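Local coordinates for protein thioesterase (Streptomyces coelicolor, PDB 3QMW) that probably hydrolyses thioesters as a thioesterase of the alpha/beta-hydrolase fold in the pathway that makes prodiginines, at residues A28-G40 with R94-G107. Numbering follows the deposited sequence.
Sequences AAPLRLVCFPYAG and RLTHDYALFGHSMG
Arg32 grips the carbonyl O of Asp98 near the start of strands 31-36 and 99-104, and the pair shows how a side chain can help settle the backbone carbonyl where a parallel strand pair starts. That oxygen takes two donors from opposite faces of its plane: the backbone N of Arg32 and, at 3.0 Å, its NE, whose N-H points almost straight (166°) with the oxygen in the guanidinium plane. Bends at chi2 and chi3 (77° and 60°) curl the arginine back for this second bond. The guanidinium lies flat on the imidazole of His97, centres 3.6 Å apart, but NH1 sits too close to His97 O and CE1 in the model, leaving the stack's fine detail doubtful. An alanine in place of His97 removes this ring and would probably leave the guanidinium freer to turn. NH2 makes a hydrogen bond to Pro26 O and weak ones to Arg94 O and a water.

Farther along, backbone bonds satisfy facing groups: Ala100 N to Arg32 O, Val34 N to Ala100 O, Phe102 N to Val34 O (2.9 Å) and Phe36 N to Phe102 O (2.8 Å). His104 N to Phe36 O is weak. Val34 CB meets Leu101 CD2 at 4.0 Å, on the face that Phe36 shares. Past strand 31-36, Tyr38 CD1 comes to the edge of the His104 ring. Ser105, on a probable nucleophile elbow, hydrogen-bonds through OG to His239 NE2, consistent with a catalytic triad.

Leu31, Leu33 and Cys35 bond to Glu56, Ala58, Val60 and Val62 along strand 57-61, strand 129-132 flanks 99-104, and helix 178-189 packs against Ala39 and Met106.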
loop_
_atom_site.group_PDB
_atom_site.type_symbol
_atom_site.label_atom_id
_atom_site.label_comp_id
_atom_site.label_asym_id
_atom_site.label_seq_id
_atom_site.Cartn_x
_atom_site.Cartn_y
_atom_site.Cartn_z
ATOM N N ALA D 28 11.551 -2.996 -19.007
ATOM C CA ALA D 28 12.346 -1.951 -18.395
ATOM C C ALA D 28 12.002 -1.747 -16.931
ATOM O O ALA D 28 12.243 -0.710 -16.363
ATOM C CB ALA D 28 12.215 -0.668 -19.172
ATOM N N ALA D 29 11.399 -2.746 -16.337
ATOM C CA ALA D 29 10.998 -2.648 -14.968
ATOM C C ALA D 29 11.945 -3.337 -13.989
ATOM O O ALA D 29 12.295 -4.476 -14.151
ATOM C CB ALA D 29 9.617 -3.199 -14.835
ATOM N N PRO D 30 12.338 -2.622 -12.958
ATOM C CA PRO D 30 13.225 -3.169 -11.928
ATOM C C PRO D 30 12.777 -4.537 -11.459
ATOM O O PRO D 30 13.586 -5.460 -11.385
ATOM C CB PRO D 30 13.111 -2.158 -10.782
ATOM C CG PRO D 30 12.716 -0.893 -11.430
ATOM C CD PRO D 30 11.892 -1.257 -12.626
ATOM N N LEU D 31 11.485 -4.643 -11.153
ATOM C CA LEU D 31 10.845 -5.892 -10.772
ATOM C C LEU D 31 9.623 -6.103 -11.674
ATOM O O LEU D 31 9.085 -5.142 -12.240
ATOM C CB LEU D 31 10.413 -5.808 -9.312
ATOM C CG LEU D 31 9.771 -7.025 -8.633
ATOM C CD1 LEU D 31 10.692 -8.236 -8.667
ATOM C CD2 LEU D 31 9.411 -6.676 -7.191
ATOM N N ARG D 32 9.212 -7.363 -11.823
ATOM C CA ARG D 32 7.971 -7.722 -12.520
ATOM C C ARG D 32 7.148 -8.591 -11.578
ATOM O O ARG D 32 7.693 -9.510 -10.976
ATOM C CB ARG D 32 8.263 -8.484 -13.821
ATOM C CG ARG D 32 8.840 -7.619 -14.960
ATOM C CD ARG D 32 10.351 -7.289 -14.785
ATOM N NE ARG D 32 11.150 -8.503 -14.742
ATOM C CZ ARG D 32 11.444 -9.245 -15.807
ATOM N NH1 ARG D 32 12.166 -10.338 -15.657
ATOM N NH2 ARG D 32 11.031 -8.906 -17.029
ATOM N N LEU D 33 5.858 -8.299 -11.430
ATOM C CA LEU D 33 4.993 -9.118 -10.575
ATOM C C LEU D 33 3.999 -9.912 -11.414
ATOM O O LEU D 33 3.081 -9.342 -12.021
ATOM C CB LEU D 33 4.250 -8.270 -9.547
ATOM C CG LEU D 33 3.417 -9.055 -8.532
ATOM C CD1 LEU D 33 4.309 -9.838 -7.595
ATOM C CD2 LEU D 33 2.521 -8.110 -7.753
ATOM N N VAL D 34 4.194 -11.233 -11.411
ATOM C CA VAL D 34 3.453 -12.164 -12.245
ATOM C C VAL D 34 2.266 -12.703 -11.450
ATOM O O VAL D 34 2.426 -13.451 -10.483
ATOM C CB VAL D 34 4.382 -13.310 -12.716
ATOM C CG1 VAL D 34 3.639 -14.301 -13.582
ATOM C CG2 VAL D 34 5.586 -12.731 -13.472
ATOM N N CYS D 35 1.069 -12.322 -11.889
ATOM C CA CYS D 35 -0.135 -12.497 -11.102
ATOM C C CYS D 35 -1.080 -13.542 -11.694
ATOM O O CYS D 35 -1.432 -13.469 -12.865
ATOM C CB CYS D 35 -0.853 -11.152 -11.002
ATOM S SG CYS D 35 0.170 -9.752 -10.436
ATOM N N PHE D 36 -1.508 -14.493 -10.861
ATOM C CA PHE D 36 -2.366 -15.593 -11.283
ATOM C C PHE D 36 -3.756 -15.486 -10.686
ATOM O O PHE D 36 -3.893 -15.332 -9.468
ATOM C CB PHE D 36 -1.744 -16.916 -10.878
ATOM C CG PHE D 36 -0.479 -17.212 -11.607
ATOM C CD1 PHE D 36 0.737 -17.224 -10.941
ATOM C CD2 PHE D 36 -0.502 -17.442 -12.983
ATOM C CE1 PHE D 36 1.916 -17.480 -11.626
ATOM C CE2 PHE D 36 0.676 -17.709 -13.683
ATOM C CZ PHE D 36 1.890 -17.728 -13.005
ATOM N N PRO D 37 -4.801 -15.573 -11.537
ATOM C CA PRO D 37 -6.160 -15.401 -11.046
ATOM C C PRO D 37 -6.728 -16.621 -10.363
ATOM O O PRO D 37 -6.091 -17.667 -10.294
ATOM C CB PRO D 37 -6.967 -15.102 -12.321
ATOM C CG PRO D 37 -5.964 -14.818 -13.379
ATOM C CD PRO D 37 -4.784 -15.641 -13.010
ATOM N N TYR D 38 -7.936 -16.465 -9.852
ATOM C CA TYR D 38 -8.612 -17.553 -9.180
ATOM C C TYR D 38 -9.292 -18.409 -10.230
ATOM O O TYR D 38 -9.315 -18.055 -11.425
ATOM C CB TYR D 38 -9.621 -17.039 -8.138
ATOM C CG TYR D 38 -10.462 -15.867 -8.587
ATOM C CD1 TYR D 38 -10.167 -14.571 -8.162
ATOM C CD2 TYR D 38 -11.549 -16.045 -9.424
ATOM C CE1 TYR D 38 -10.940 -13.478 -8.572
ATOM C CE2 TYR D 38 -12.318 -14.968 -9.840
ATOM C CZ TYR D 38 -12.006 -13.684 -9.411
ATOM O OH TYR D 38 -12.758 -12.611 -9.827
ATOM N N ALA D 39 -9.824 -19.541 -9.771
ATOM C CA ALA D 39 -10.594 -20.448 -10.607
ATOM C C ALA D 39 -11.723 -19.700 -11.257
ATOM O O ALA D 39 -12.568 -19.147 -10.563
ATOM C CB ALA D 39 -11.158 -21.585 -9.778
ATOM N N GLY D 40 -11.734 -19.700 -12.588
ATOM C CA GLY D 40 -12.807 -19.095 -13.382
ATOM C C GLY D 40 -12.539 -17.623 -13.651
ATOM O O GLY D 40 -13.388 -16.919 -14.224
ATOM N N ARG D 94 11.351 -13.534 -21.512
ATOM C CA ARG D 94 12.427 -13.000 -20.672
ATOM C C ARG D 94 11.915 -12.367 -19.381
ATOM O O ARG D 94 12.402 -11.314 -18.970
ATOM C CB ARG D 94 13.237 -11.965 -21.463
ATOM C CG ARG D 94 13.644 -12.415 -22.868
ATOM C CD ARG D 94 14.646 -13.558 -22.819
ATOM N NE ARG D 94 15.959 -13.084 -22.375
ATOM C CZ ARG D 94 17.105 -13.250 -23.035
ATOM N NH1 ARG D 94 18.221 -12.764 -22.510
ATOM N NH2 ARG D 94 17.165 -13.910 -24.196
ATOM N N LEU D 95 10.934 -13.010 -18.751
ATOM C CA LEU D 95 10.324 -12.491 -17.525
ATOM C C LEU D 95 10.866 -13.160 -16.279
ATOM O O LEU D 95 10.631 -12.684 -15.170
ATOM C CB LEU D 95 8.809 -12.691 -17.552
ATOM C CG LEU D 95 8.024 -11.865 -18.561
ATOM C CD1 LEU D 95 6.565 -12.219 -18.448
ATOM C CD2 LEU D 95 8.239 -10.382 -18.337
ATOM N N THR D 96 11.594 -14.256 -16.458
ATOM C CA THR D 96 12.079 -15.058 -15.342
ATOM C C THR D 96 13.442 -14.541 -14.847
ATOM O O THR D 96 14.446 -15.256 -14.867
ATOM C CB THR D 96 12.159 -16.527 -15.761
ATOM O OG1 THR D 96 12.936 -16.630 -16.954
ATOM C CG2 THR D 96 10.757 -17.074 -16.041
ATOM N N HIS D 97 13.452 -13.281 -14.411
ATOM C CA HIS D 97 14.631 -12.618 -13.852
ATOM C C HIS D 97 14.146 -11.356 -13.162
ATOM O O HIS D 97 13.423 -10.572 -13.771
ATOM C CB HIS D 97 15.643 -12.249 -14.953
ATOM C CG HIS D 97 15.197 -11.134 -15.860
ATOM N ND1 HIS D 97 15.046 -9.833 -15.428
ATOM C CD2 HIS D 97 14.893 -11.123 -17.182
ATOM C CE1 HIS D 97 14.650 -9.077 -16.436
ATOM N NE2 HIS D 97 14.544 -9.837 -17.511
ATOM N N ASP D 98 14.527 -11.141 -11.907
ATOM C CA ASP D 98 14.032 -9.971 -11.160
ATOM C C ASP D 98 12.495 -9.931 -11.257
ATOM O O ASP D 98 11.896 -9.071 -11.932
ATOM C CB ASP D 98 14.659 -8.653 -11.674
ATOM C CG ASP D 98 16.181 -8.592 -11.474
ATOM O OD1 ASP D 98 16.704 -9.238 -10.531
ATOM O OD2 ASP D 98 16.851 -7.883 -12.266
ATOM N N TYR D 99 11.881 -10.897 -10.585
ATOM C CA TYR D 99 10.454 -11.116 -10.675
ATOM C C TYR D 99 9.963 -11.830 -9.427
ATOM O O TYR D 99 10.758 -12.367 -8.652
ATOM C CB TYR D 99 10.133 -11.950 -11.918
ATOM C CG TYR D 99 10.483 -13.418 -11.780
ATOM C CD1 TYR D 99 11.810 -13.837 -11.708
ATOM C CD2 TYR D 99 9.486 -14.391 -11.733
ATOM C CE1 TYR D 99 12.142 -15.182 -11.581
ATOM C CE2 TYR D 99 9.804 -15.746 -11.608
ATOM C CZ TYR D 99 11.136 -16.138 -11.531
ATOM O OH TYR D 99 11.446 -17.482 -11.403
ATOM N N ALA D 100 8.649 -11.810 -9.229
ATOM C CA ALA D 100 8.015 -12.570 -8.152
ATOM C C ALA D 100 6.647 -13.092 -8.588
ATOM O O ALA D 100 6.171 -12.785 -9.684
ATOM C CB ALA D 100 7.887 -11.725 -6.900
ATOM N N LEU D 101 6.017 -13.870 -7.718
ATOM C CA LEU D 101 4.780 -14.545 -8.054
ATOM C C LEU D 101 3.717 -14.201 -7.039
ATOM O O LEU D 101 3.946 -14.336 -5.830
ATOM C CB LEU D 101 4.988 -16.074 -8.096
ATOM C CG LEU D 101 6.143 -16.574 -8.982
ATOM C CD1 LEU D 101 6.419 -18.047 -8.755
ATOM C CD2 LEU D 101 5.881 -16.248 -10.477
ATOM N N PHE D 102 2.569 -13.741 -7.552
ATOM C CA PHE D 102 1.322 -13.676 -6.799
ATOM C C PHE D 102 0.259 -14.618 -7.374
ATOM O O PHE D 102 0.042 -14.655 -8.588
ATOM C CB PHE D 102 0.711 -12.272 -6.793
ATOM C CG PHE D 102 -0.644 -12.256 -6.166
ATOM C CD1 PHE D 102 -0.777 -12.222 -4.790
ATOM C CD2 PHE D 102 -1.780 -12.410 -6.935
ATOM C CE1 PHE D 102 -2.033 -12.280 -4.196
ATOM C CE2 PHE D 102 -3.033 -12.471 -6.340
ATOM C CZ PHE D 102 -3.158 -12.401 -4.978
ATOM N N GLY D 103 -0.440 -15.333 -6.497
ATOM C CA GLY D 103 -1.588 -16.108 -6.909
ATOM C C GLY D 103 -2.662 -16.119 -5.848
ATOM O O GLY D 103 -2.361 -16.182 -4.667
ATOM N N HIS D 104 -3.907 -16.062 -6.248
ATOM C CA HIS D 104 -4.977 -16.158 -5.307
ATOM C C HIS D 104 -5.725 -17.435 -5.536
ATOM O O HIS D 104 -6.204 -17.664 -6.589
ATOM C CB HIS D 104 -5.930 -14.993 -5.475
ATOM C CG HIS D 104 -7.118 -15.055 -4.575
ATOM N ND1 HIS D 104 -7.021 -14.944 -3.218
ATOM C CD2 HIS D 104 -8.428 -15.194 -4.839
ATOM C CE1 HIS D 104 -8.210 -15.051 -2.677
ATOM N NE2 HIS D 104 -9.082 -15.208 -3.641
ATOM N N SER D 105 -5.873 -18.256 -4.522
ATOM C CA SER D 105 -6.629 -19.466 -4.695
ATOM C C SER D 105 -5.971 -20.324 -5.769
ATOM O O SER D 105 -4.815 -20.585 -5.719
ATOM C CB SER D 105 -8.057 -19.120 -5.044
ATOM O OG SER D 105 -8.913 -20.185 -4.749
ATOM N N MET D 106 -6.743 -20.823 -6.698
ATOM C CA MET D 106 -6.207 -21.640 -7.740
ATOM C C MET D 106 -4.920 -21.051 -8.251
ATOM O O MET D 106 -4.026 -21.775 -8.596
ATOM C CB MET D 106 -7.234 -21.858 -8.837
ATOM C CG MET D 106 -6.818 -22.737 -9.957
ATOM S SD MET D 106 -6.028 -21.796 -11.219
ATOM C CE MET D 106 -6.478 -22.663 -12.650
ATOM N N GLY D 107 -4.859 -19.735 -8.342
ATOM C CA GLY D 107 -3.639 -19.013 -8.709
ATOM C C GLY D 107 -2.466 -19.248 -7.767
ATOM O O GLY D 107 -1.319 -19.234 -8.190
HETATM O O HOH W 1 11.050 -9.391 -20.336
HETATM O O HOH W 2 -9.983 -21.183 -6.870
#